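Local coordinates for protein soluble lytic transglycosylase B3 (Pseudomonas aeruginosa, PDB 5ANZ) that probably cleaves peptidoglycan as a soluble lytic transglycosylase, taking part in the turnover of the bacterial cell wall, at residues D133-V138 against D341-G346; V109-A114 against S145-H150; L324-N327 against A331-L334; A117-I122 against A139-E144. One frame throughout, in Å; residues are numbered along the deposited sequence.

Contact 1 of 4, residues D133-V138 against D341-G346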
loop_
_atom_site.group_PDB
_atom_site.type_symbol
_atom_site.label_atom_id
_atom_site.label_comp_id
_atom_site.label_asym_id
_atom_site.label_seq_id
_atom_site.Cartn_x
_atom_site.Cartn_y
_atom_site.Cartn_z
ATOM N N ASP A 133 -5.601 1.433 17.008
ATOM C CA ASP A 133 -5.238 0.150 17.597
ATOM C C ASP A 133 -3.760 -0.158 17.425
ATOM O O ASP A 133 -3.221 -0.040 16.324
ATOM C CB ASP A 133 -6.085 -0.965 16.984
ATOM C CG ASP A 133 -7.564 -0.771 17.270
ATOM O OD1 ASP A 133 -8.020 -1.202 18.344
ATOM O OD2 ASP A 133 -8.262 -0.145 16.453
ATOM N N ALA A 134 -3.126 -0.572 18.517
ATOM C CA ALA A 134 -1.700 -0.872 18.511
ATOM C C ALA A 134 -1.370 -1.950 17.491
ATOM O O ALA A 134 -0.315 -1.899 16.859
ATOM C CB ALA A 134 -1.240 -1.312 19.892
ATOM N N ASP A 135 -2.258 -2.936 17.348
ATOM C CA ASP A 135 -1.953 -4.067 16.475
ATOM C C ASP A 135 -1.880 -3.611 15.031
ATOM O O ASP A 135 -1.067 -4.113 14.252
ATOM C CB ASP A 135 -2.986 -5.185 16.613
ATOM C CG ASP A 135 -2.884 -5.932 17.942
ATOM O OD1 ASP A 135 -1.879 -5.765 18.673
ATOM O OD2 ASP A 135 -3.821 -6.707 18.242
ATOM N N ALA A 136 -2.710 -2.634 14.668
ATOM C CA ALA A 136 -2.685 -2.100 13.309
ATOM C C ALA A 136 -1.435 -1.247 13.067
ATOM O O ALA A 136 -0.810 -1.375 12.022
ATOM C CB ALA A 136 -3.935 -1.282 13.022
ATOM N N VAL A 137 -1.072 -0.409 14.036
ATOM C CA VAL A 137 0.183 0.365 13.956
ATOM C C VAL A 137 1.377 -0.568 13.770
ATOM O O VAL A 137 2.218 -0.356 12.891
ATOM C CB VAL A 137 0.384 1.221 15.212
ATOM C CG1 VAL A 137 1.737 1.944 15.174
ATOM C CG2 VAL A 137 -0.726 2.262 15.333
ATOM N N VAL A 138 1.447 -1.621 14.579
ATOM C CA VAL A 138 2.574 -2.532 14.475
ATOM C C VAL A 138 2.524 -3.337 13.167
ATOM O O VAL A 138 3.557 -3.615 12.574
ATOM C CB VAL A 138 2.655 -3.463 15.708
ATOM C CG1 VAL A 138 3.670 -4.598 15.493
ATOM C CG2 VAL A 138 3.050 -2.628 16.954
ATOM N N ASP A 341 -4.408 -9.117 12.695
ATOM C CA ASP A 341 -5.185 -10.215 13.298
ATOM C C ASP A 341 -4.297 -11.355 13.818
ATOM O O ASP A 341 -4.573 -11.972 14.851
ATOM C CB ASP A 341 -6.160 -10.804 12.272
ATOM C CG ASP A 341 -7.294 -9.857 11.902
ATOM O OD1 ASP A 341 -7.436 -8.789 12.537
ATOM O OD2 ASP A 341 -8.074 -10.226 10.987
ATOM N N SER A 342 -3.243 -11.654 13.069
ATOM C CA SER A 342 -2.345 -12.755 13.425
ATOM C C SER A 342 -1.663 -12.561 14.775
ATOM O O SER A 342 -1.328 -13.517 15.460
ATOM C CB SER A 342 -1.271 -12.930 12.352
ATOM O OG SER A 342 -1.821 -13.278 11.096
ATOM N N PHE A 343 -1.427 -11.312 15.163
ATOM C CA PHE A 343 -0.760 -11.089 16.443
ATOM C C PHE A 343 -1.563 -11.668 17.608
ATOM O O PHE A 343 -0.993 -12.060 18.613
ATOM C CB PHE A 343 -0.519 -9.593 16.688
ATOM C CG PHE A 343 0.369 -8.931 15.668
ATOM C CD1 PHE A 343 1.425 -9.603 15.075
ATOM C CD2 PHE A 343 0.150 -7.593 15.327
ATOM C CE1 PHE A 343 2.240 -8.968 14.139
ATOM C CE2 PHE A 343 0.953 -6.934 14.378
ATOM C CZ PHE A 343 2.005 -7.611 13.788
ATOM N N LYS A 344 -2.885 -11.726 17.433
ATOM C CA LYS A 344 -3.785 -12.220 18.471
ATOM C C LYS A 344 -4.308 -13.614 18.146
ATOM O O LYS A 344 -5.245 -14.094 18.806
ATOM C CB LYS A 344 -4.969 -11.270 18.661
ATOM C CG LYS A 344 -4.572 -9.877 19.121
ATOM C CD LYS A 344 -5.775 -9.089 19.616
ATOM C CE LYS A 344 -5.513 -8.505 21.003
ATOM N NZ LYS A 344 -4.377 -7.540 21.013
ATOM N N GLY A 345 -3.707 -14.260 17.158
ATOM C CA GLY A 345 -4.049 -15.643 16.849
ATOM C C GLY A 345 -5.062 -15.816 15.742
ATOM O O GLY A 345 -5.585 -16.915 15.526
ATOM N N GLY A 346 -5.350 -14.740 15.025
ATOM C CA GLY A 346 -6.234 -14.822 13.887
ATOM C C GLY A 346 -5.451 -14.813 12.587
ATOM O O GLY A 346 -4.326 -15.290 12.523
HETATM O O HOH W 1 -1.625 -8.378 20.718
#

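Contact 2 of 4, residues V109-A114 against S145-H150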
loop_
_atom_site.group_PDB
_atom_site.type_symbol
_atom_site.label_atom_id
_atom_site.label_comp_id
_atom_site.label_asym_id
_atom_site.label_seq_id
_atom_site.Cartn_x
_atom_site.Cartn_y
_atom_site.Cartn_z
ATOM N N VAL A 109 5.163 -12.520 12.020
ATOM C CA VAL A 109 4.142 -12.495 13.070
ATOM C C VAL A 109 4.812 -12.482 14.436
ATOM O O VAL A 109 4.501 -11.654 15.296
ATOM C CB VAL A 109 3.194 -13.718 12.986
ATOM C CG1 VAL A 109 2.200 -13.734 14.147
ATOM C CG2 VAL A 109 2.484 -13.754 11.633
ATOM N N ARG A 110 5.750 -13.402 14.657
ATOM C CA ARG A 110 6.351 -13.458 15.975
ATOM C C ARG A 110 7.186 -12.211 16.260
ATOM O O ARG A 110 7.218 -11.760 17.403
ATOM C CB ARG A 110 7.194 -14.722 16.152
ATOM C CG ARG A 110 8.453 -14.788 15.354
ATOM C CD ARG A 110 9.168 -16.101 15.674
ATOM N NE ARG A 110 10.550 -16.083 15.219
ATOM C CZ ARG A 110 11.426 -17.046 15.465
ATOM N NH1 ARG A 110 11.064 -18.108 16.169
ATOM N NH2 ARG A 110 12.666 -16.937 15.013
ATOM N N GLN A 111 7.821 -11.622 15.242
ATOM C CA GLN A 111 8.609 -10.406 15.498
ATOM C C GLN A 111 7.678 -9.262 15.913
ATOM O O GLN A 111 8.023 -8.464 16.789
ATOM C CB GLN A 111 9.434 -9.989 14.274
ATOM C CG GLN A 111 10.714 -10.765 14.039
ATOM C CD GLN A 111 11.453 -10.302 12.785
ATOM O OE1 GLN A 111 10.854 -9.740 11.863
ATOM N NE2 GLN A 111 12.761 -10.536 12.750
ATOM N N GLY A 112 6.497 -9.204 15.303
ATOM C CA GLY A 112 5.511 -8.187 15.653
ATOM C C GLY A 112 4.974 -8.380 17.064
ATOM O O GLY A 112 4.761 -7.424 17.809
ATOM N N GLN A 113 4.746 -9.632 17.448
ATOM C CA GLN A 113 4.338 -9.914 18.815
ATOM C C GLN A 113 5.421 -9.484 19.797
ATOM O O GLN A 113 5.118 -9.000 20.897
ATOM C CB GLN A 113 4.028 -11.396 18.989
ATOM C CG GLN A 113 2.761 -11.813 18.253
ATOM C CD GLN A 113 2.637 -13.318 18.120
ATOM O OE1 GLN A 113 3.643 -14.032 18.086
ATOM N NE2 GLN A 113 1.398 -13.813 18.073
ATOM N N ALA A 114 6.681 -9.660 19.410
ATOM C CA ALA A 114 7.784 -9.259 20.277
ATOM C C ALA A 114 7.843 -7.735 20.401
ATOM O O ALA A 114 8.140 -7.213 21.483
ATOM C CB ALA A 114 9.098 -9.798 19.761
ATOM N N SER A 145 8.597 -1.656 6.855
ATOM C CA SER A 145 10.056 -1.741 7.001
ATOM C C SER A 145 10.521 -2.919 7.846
ATOM O O SER A 145 11.635 -2.906 8.362
ATOM C CB SER A 145 10.591 -0.450 7.617
ATOM O OG SER A 145 10.181 -0.313 8.971
ATOM N N ASN A 146 9.672 -3.939 8.008
ATOM C CA ASN A 146 10.010 -5.044 8.899
ATOM C C ASN A 146 10.378 -4.547 10.303
ATOM O O ASN A 146 11.380 -4.962 10.879
ATOM C CB ASN A 146 11.159 -5.867 8.320
ATOM C CG ASN A 146 11.137 -7.292 8.812
ATOM O OD1 ASN A 146 10.067 -7.872 9.024
ATOM N ND2 ASN A 146 12.315 -7.865 9.016
ATOM N N TYR A 147 9.554 -3.649 10.832
ATOM C CA TYR A 147 9.718 -3.099 12.178
ATOM C C TYR A 147 11.044 -2.347 12.305
ATOM O O TYR A 147 11.688 -2.377 13.355
ATOM C CB TYR A 147 9.619 -4.204 13.229
ATOM C CG TYR A 147 8.469 -5.170 12.988
ATOM C CD1 TYR A 147 7.159 -4.800 13.242
ATOM C CD2 TYR A 147 8.706 -6.469 12.554
ATOM C CE1 TYR A 147 6.112 -5.673 13.039
ATOM C CE2 TYR A 147 7.656 -7.359 12.345
ATOM C CZ TYR A 147 6.362 -6.951 12.590
ATOM O OH TYR A 147 5.347 -7.841 12.379
ATOM N N GLY A 148 11.427 -1.692 11.212
ATOM C CA GLY A 148 12.630 -0.872 11.186
ATOM C C GLY A 148 13.911 -1.545 10.730
ATOM O O GLY A 148 14.969 -0.900 10.704
ATOM N N SER A 149 13.868 -2.825 10.374
ATOM C CA SER A 149 15.096 -3.500 9.959
ATOM C C SER A 149 15.381 -3.374 8.456
ATOM O O SER A 149 16.489 -3.666 8.007
ATOM C CB SER A 149 15.040 -4.974 10.350
ATOM O OG SER A 149 14.170 -5.681 9.495
ATOM N N HIS A 150 14.385 -2.950 7.678
ATOM C CA HIS A 150 14.554 -2.818 6.230
ATOM C C HIS A 150 13.955 -1.503 5.760
ATOM O O HIS A 150 12.822 -1.457 5.269
ATOM C CB HIS A 150 13.916 -3.997 5.506
ATOM C CG HIS A 150 14.694 -5.270 5.639
ATOM N ND1 HIS A 150 14.789 -5.967 6.827
ATOM C CD2 HIS A 150 15.436 -5.960 4.739
ATOM C CE1 HIS A 150 15.544 -7.035 6.648
ATOM N NE2 HIS A 150 15.951 -7.054 5.390
#

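Contact 3 of 4, residues L324-N327 against A331-L334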
loop_
_atom_site.group_PDB
_atom_site.type_symbol
_atom_site.label_atom_id
_atom_site.label_comp_id
_atom_site.label_asym_id
_atom_site.label_seq_id
_atom_site.Cartn_x
_atom_site.Cartn_y
_atom_site.Cartn_z
ATOM N N LEU A 324 -5.596 1.673 2.890
ATOM C CA LEU A 324 -5.311 1.918 1.473
ATOM C C LEU A 324 -4.678 3.282 1.231
ATOM O O LEU A 324 -4.004 3.504 0.214
ATOM C CB LEU A 324 -6.594 1.782 0.655
ATOM C CG LEU A 324 -7.111 0.366 0.447
ATOM C CD1 LEU A 324 -8.480 0.433 -0.223
ATOM C CD2 LEU A 324 -6.156 -0.413 -0.416
ATOM N N LYS A 325 -4.886 4.210 2.158
ATOM C CA LYS A 325 -4.296 5.532 2.001
ATOM C C LYS A 325 -2.794 5.461 2.295
ATOM O O LYS A 325 -2.028 6.349 1.923
ATOM C CB LYS A 325 -4.996 6.549 2.909
ATOM C CG LYS A 325 -6.466 6.748 2.580
ATOM C CD LYS A 325 -7.060 7.877 3.401
ATOM C CE LYS A 325 -8.457 8.255 2.925
ATOM N NZ LYS A 325 -9.505 7.334 3.440
ATOM N N TYR A 326 -2.370 4.385 2.955
ATOM C CA TYR A 326 -0.963 4.188 3.282
ATOM C C TYR A 326 -0.265 3.579 2.064
ATOM O O TYR A 326 0.840 3.989 1.684
ATOM C CB TYR A 326 -0.806 3.291 4.543
ATOM C CG TYR A 326 0.408 3.607 5.388
ATOM C CD1 TYR A 326 1.678 3.345 4.917
ATOM C CD2 TYR A 326 0.287 4.186 6.658
ATOM C CE1 TYR A 326 2.793 3.648 5.665
ATOM C CE2 TYR A 326 1.415 4.498 7.422
ATOM C CZ TYR A 326 2.658 4.222 6.915
ATOM O OH TYR A 326 3.790 4.500 7.653
ATOM N N ASN A 327 -0.940 2.623 1.436
ATOM C CA ASN A 327 -0.487 1.996 0.205
ATOM C C ASN A 327 -1.740 1.510 -0.516
ATOM O O ASN A 327 -2.494 0.685 -0.003
ATOM C CB ASN A 327 0.511 0.855 0.494
ATOM C CG ASN A 327 0.930 0.074 -0.757
ATOM O OD1 ASN A 327 0.151 -0.125 -1.688
ATOM N ND2 ASN A 327 2.157 -0.411 -0.752
ATOM N N ALA A 331 -4.092 -5.871 -2.061
ATOM C CA ALA A 331 -3.308 -6.990 -1.516
ATOM C C ALA A 331 -2.534 -6.537 -0.262
ATOM O O ALA A 331 -2.519 -7.219 0.766
ATOM C CB ALA A 331 -2.359 -7.538 -2.552
ATOM N N TYR A 332 -1.911 -5.373 -0.356
ATOM C CA TYR A 332 -1.218 -4.781 0.789
ATOM C C TYR A 332 -2.145 -4.586 1.967
ATOM O O TYR A 332 -1.826 -4.953 3.097
ATOM C CB TYR A 332 -0.610 -3.438 0.393
ATOM C CG TYR A 332 -0.085 -2.626 1.569
ATOM C CD1 TYR A 332 -0.921 -1.772 2.279
ATOM C CD2 TYR A 332 1.252 -2.681 1.941
ATOM C CE1 TYR A 332 -0.441 -1.002 3.334
ATOM C CE2 TYR A 332 1.737 -1.919 2.999
ATOM C CZ TYR A 332 0.878 -1.091 3.693
ATOM O OH TYR A 332 1.346 -0.313 4.734
ATOM N N ALA A 333 -3.313 -4.001 1.715
ATOM C CA ALA A 333 -4.214 -3.699 2.822
ATOM C C ALA A 333 -4.762 -4.987 3.430
ATOM O O ALA A 333 -4.911 -5.077 4.646
ATOM C CB ALA A 333 -5.346 -2.768 2.363
ATOM N N LEU A 334 -5.003 -6.005 2.602
ATOM C CA LEU A 334 -5.420 -7.304 3.139
ATOM C C LEU A 334 -4.317 -7.898 4.023
ATOM O O LEU A 334 -4.600 -8.405 5.130
ATOM C CB LEU A 334 -5.782 -8.256 1.990
ATOM C CG LEU A 334 -6.316 -9.631 2.384
ATOM C CD1 LEU A 334 -7.521 -9.517 3.300
ATOM C CD2 LEU A 334 -6.685 -10.374 1.098
#

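Contact 4 of 4, residues A117-I122 against A139-E144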
loop_
_atom_site.group_PDB
_atom_site.type_symbol
_atom_site.label_atom_id
_atom_site.label_comp_id
_atom_site.label_asym_id
_atom_site.label_seq_id
_atom_site.Cartn_x
_atom_site.Cartn_y
_atom_site.Cartn_z
ATOM N N ALA A 117 5.196 -6.321 22.752
ATOM C CA ALA A 117 5.575 -6.447 24.153
ATOM C C ALA A 117 6.666 -5.455 24.522
ATOM O O ALA A 117 6.604 -4.824 25.573
ATOM C CB ALA A 117 6.027 -7.863 24.452
ATOM N N GLN A 118 7.654 -5.310 23.643
ATOM C CA GLN A 118 8.814 -4.481 23.931
ATOM C C GLN A 118 8.411 -3.025 24.076
ATOM O O GLN A 118 8.904 -2.318 24.959
ATOM C CB GLN A 118 9.860 -4.625 22.827
ATOM C CG GLN A 118 11.050 -3.683 22.960
ATOM C CD GLN A 118 11.987 -3.752 21.765
ATOM O OE1 GLN A 118 11.736 -4.476 20.797
ATOM N NE2 GLN A 118 13.074 -2.996 21.824
ATOM N N HIS A 119 7.513 -2.587 23.205
ATOM C CA HIS A 119 7.108 -1.186 23.163
ATOM C C HIS A 119 5.715 -0.970 23.743
ATOM O O HIS A 119 5.026 -0.021 23.371
ATOM C CB HIS A 119 7.154 -0.672 21.728
ATOM C CG HIS A 119 8.513 -0.730 21.122
ATOM N ND1 HIS A 119 9.594 -0.062 21.653
ATOM C CD2 HIS A 119 8.978 -1.399 20.035
ATOM C CE1 HIS A 119 10.669 -0.312 20.921
ATOM N NE2 HIS A 119 10.312 -1.114 19.928
ATOM N N ALA A 120 5.310 -1.842 24.661
ATOM C CA ALA A 120 3.940 -1.820 25.176
ATOM C C ALA A 120 3.560 -0.466 25.778
ATOM O O ALA A 120 2.443 0.003 25.586
ATOM C CB ALA A 120 3.741 -2.932 26.211
ATOM N N ARG A 121 4.478 0.160 26.508
ATOM C CA ARG A 121 4.164 1.438 27.148
ATOM C C ARG A 121 3.900 2.527 26.109
ATOM O O ARG A 121 2.853 3.174 26.131
ATOM C CB ARG A 121 5.279 1.882 28.081
ATOM C CG ARG A 121 4.896 3.146 28.827
ATOM C CD ARG A 121 5.931 3.519 29.857
ATOM N NE ARG A 121 7.032 4.291 29.289
ATOM C CZ ARG A 121 7.981 4.872 30.019
ATOM N NH1 ARG A 121 7.958 4.768 31.344
ATOM N NH2 ARG A 121 8.947 5.562 29.427
ATOM N N ILE A 122 4.851 2.731 25.202
ATOM C CA ILE A 122 4.675 3.667 24.097
ATOM C C ILE A 122 3.407 3.388 23.275
ATOM O O ILE A 122 2.630 4.294 22.994
ATOM C CB ILE A 122 5.890 3.643 23.160
ATOM C CG1 ILE A 122 7.059 4.397 23.803
ATOM C CG2 ILE A 122 5.548 4.260 21.814
ATOM C CD1 ILE A 122 8.330 4.328 22.989
ATOM N N ALA A 139 1.328 -3.675 12.684
ATOM C CA ALA A 139 1.256 -4.389 11.417
ATOM C C ALA A 139 1.769 -3.531 10.269
ATOM O O ALA A 139 2.454 -4.024 9.386
ATOM C CB ALA A 139 -0.188 -4.856 11.141
ATOM N N ILE A 140 1.422 -2.248 10.271
ATOM C CA ILE A 140 1.900 -1.350 9.209
ATOM C C ILE A 140 3.433 -1.269 9.276
ATOM O O ILE A 140 4.125 -1.321 8.249
ATOM C CB ILE A 140 1.278 0.056 9.352
ATOM C CG1 ILE A 140 -0.230 0.051 9.027
ATOM C CG2 ILE A 140 2.038 1.081 8.458
ATOM C CD1 ILE A 140 -0.616 0.097 7.544
ATOM N N TRP A 141 3.944 -1.136 10.492
ATOM C CA TRP A 141 5.374 -1.056 10.728
ATOM C C TRP A 141 6.072 -2.310 10.183
ATOM O O TRP A 141 7.122 -2.243 9.556
ATOM C CB TRP A 141 5.610 -0.925 12.229
ATOM C CG TRP A 141 6.978 -0.548 12.708
ATOM C CD1 TRP A 141 7.964 0.134 12.035
ATOM C CD2 TRP A 141 7.485 -0.808 14.016
ATOM N NE1 TRP A 141 9.051 0.314 12.874
ATOM C CE2 TRP A 141 8.778 -0.262 14.086
ATOM C CE3 TRP A 141 6.954 -1.439 15.152
ATOM C CZ2 TRP A 141 9.553 -0.336 15.243
ATOM C CZ3 TRP A 141 7.711 -1.499 16.297
ATOM C CH2 TRP A 141 9.000 -0.958 16.337
ATOM N N GLY A 142 5.476 -3.469 10.425
ATOM C CA GLY A 142 6.005 -4.713 9.878
ATOM C C GLY A 142 5.991 -4.743 8.356
ATOM O O GLY A 142 6.963 -5.164 7.726
ATOM N N MET A 143 4.878 -4.316 7.759
ATOM C CA MET A 143 4.749 -4.349 6.307
ATOM C C MET A 143 5.622 -3.301 5.619
ATOM O O MET A 143 6.095 -3.528 4.508
ATOM C CB MET A 143 3.277 -4.160 5.889
ATOM C CG MET A 143 2.397 -5.369 6.186
ATOM S SD MET A 143 2.905 -6.854 5.316
ATOM C CE MET A 143 2.547 -6.340 3.628
ATOM N N GLU A 144 5.835 -2.164 6.279
ATOM C CA GLU A 144 6.564 -1.070 5.633
ATOM C C GLU A 144 8.068 -1.241 5.700
ATOM O O GLU A 144 8.752 -0.994 4.699
ATOM C CB GLU A 144 6.167 0.279 6.246
ATOM C CG GLU A 144 4.758 0.683 5.855
ATOM C CD GLU A 144 4.635 0.942 4.365
ATOM O OE1 GLU A 144 5.625 1.423 3.773
ATOM O OE2 GLU A 144 3.571 0.655 3.774
#

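Contact 1 of 4, residues D133-V138 against D341-G346
The ring of Phe343 turns its edge to the start of helix 134-145: the carbonyl oxygen of Asp135 lies in the ring plane, 3.5 Å from Phe343 CE2, where the weakly positive ring hydrogens would face the oxygen. Val138 reaches the same corner of the ring obliquely, with one branch doing the touching, Val138 CG1 lying 3.8 Å from Phe343 CE2. That branch is anti to the backbone N (chi1 169°), which brings it forward onto the phenyl ring. Leu116 and Tyr147 also pack on Phe343, so the ring closes a buried apolar junction.

The second flat group is the carboxylate of Asp135. Lys344 crosses it at about a right angle, its chain bent at the far end so that NZ swings back to form a salt bridge, Lys344 NZ to Asp135 OD2 2.9 Å. The ammonium group comes to the syn side of OD2, only 19° out of the carboxylate plane. A water accepts from Lys344 NZ at 2.9 Å and donates weakly to Asp135 OD1, linking both ends of the pair.

Lys344 is placed by the close of helix 330-343. Asp341 O takes Lys344 N and Gly346 N from opposite faces of its plane, while Gly345 N bonds to Ser342 O, and Gly345, with positive phi, is the C-prime residue of a Schellman motif.

Contact 2 of 4, residues V109-A114 against S145-H150
Tyr147 drives the end of its side chain against the backbone of Gly112, where the helix has no side chain to keep it away. Its hydroxyl oxygen comes to 3.3 Å from Gly112 CA, and Tyr147 CZ lies almost as near the same carbon. Gly112 N is also close to the hydroxyl, but the angle is too poor for a hydrogen bond; the polar partner of Tyr147 OH is the carbonyl of Arg108, one turn earlier in helix 106-118. Beside the glycine, Gln111 lays its CB 3.7 Å from Tyr147 CE2, and its extended chain carries OE1 into the plane of the ring at the edge. There Gln111 OE1 faces Asn146 OD1 at 3.5 Å, two acceptors with no bond between them and their amide planes 46° apart; Asn146 OD1 receives a weak bond from Arg108 NE instead.

The tyrosine is presented by a type I' beta turn, Asn146 to Ser149, that follows directly on helix 134-145. Asn146 leaves the helix with positive phi (54°), and Tyr147 and Gly148 keep that sign. Two side chains brace the loop. Ser145 OG accepts from Gly148 N at 2.9 Å in an ST motif and also bonds to Gln204 O. Asn146 ND2 donates to Ser149 OG over 2.9 Å, with the hydroxyl tilted from the amide plane, and Ser149 OG in turn pairs with His150 ND1 at 2.8 Å. Outside the two segments, Leu339 and Phe343 of helix 330-343 also pack on Tyr147.

Contact 3 of 4, residues L324-N327 against A331-L334
Leu324 and Asn327 bring the loop after helix 318-324 back alongside helix 330-343, with Leu324 CA 5.9 Å from Ala333 CA and Asn327 CA 6.8 Å from Tyr332 CA. The main overlap is a CH-pi contact: Asn327 CB stands over the middle of the Tyr332 ring, 3.5 Å from its centroid and 11° off the normal. Beyond CB the amide continues over the same face, its plane only 14° from that of the ring, so amide and phenol stack, with Asn327 ND2 3.6 Å from Tyr332 CD2. Tyr332 extends under the loop because its CG is anti to the backbone N (chi1 170°). At the base of the turn Leu324 CD2 meets the methyl of Ala333, CB, at 3.7 Å.

The Tyr332 hydroxyl approaches Tyr326 obliquely, its oxygen 3.7 Å from Tyr326 CD1, and makes a weak hydrogen bond to Glu144. Tyr326 binds N-acetylglucosamine with Ile208 and Thr211 in another structure of the protein, though no sugar is bound here; its hydroxyl bonds to Thr205 O. With no hydrogen bond across the contact, the loop carrying this tyrosine rests on Tyr332 and Ala333 through apolar and CH-pi contacts.

Contact 4 of 4, residues A117-I122 against A139-E144
Glu144 N to Ile140 O, at 2.7 Å, is the shortest backbone bond within residues 139-144, the helical turn from which Trp141 reaches across to His119. The indole is placed by its first torsion, CG anti to the backbone N (chi1 -168°), which sends the six-membered ring outward from the helix, and by its own N-H: Trp141 NE1 donates to Gln204 OE1, which limits the rotation of the indole. Leu235 of helix 231-244 packs on it as well.

The far rim of the indole makes the contact. Trp141 CH2 lies 3.7 Å from His119 CD2 and 3.8 Å from His119 NE2, both met near the indole plane, at its edge. The imidazole is not parallel to its partner: the planes stand 53° apart, and the centroids of the His119 ring and the six-membered ring of Trp141 are 5.7 Å apart, an oblique pair. One face of the imidazole is covered by its neighbour in the chain, Gln118 CG lying 3.9 Å above the ring and over its centre, and Pro231 also touches the histidine.

His119 is the link between helix 106-118 and helix 120-130, the first residue to leave the former and the N-cap position of the latter, so the indole bears on the joint between two helices. The indole edge meets the CD2-NE2 side of the imidazole, with no hydrogen bond across the contact and just 66 Å² buried, which implies a narrow van der Waals touch, with the indole held in part by its bond to Gln204.

How the contacts relate
From the N terminus, helix 106-118 opens contact 2 at residues 109-114, and contact 4 opens next, at the joint with helix 120-130. Contact 1 opens at 133-138, before contact 4 closes on 139-144 and contact 2 on 145-150; contact 4 is thus nested inside contact 2, and contact 1 crosses both. The chain then runs through the calcium site and the five-stranded sheet before contact 3 closes a short turn at 331-334, nested inside the long loop that contact 1 completes at 341-346. Helix 134-145 carries a segment of contacts 1 and 4. Phe343 O accepts from Gln113 NE2, joining helices 330-343 and 106-118, and Tyr326 packs on Ile140, joining contact 3 to helix 134-145.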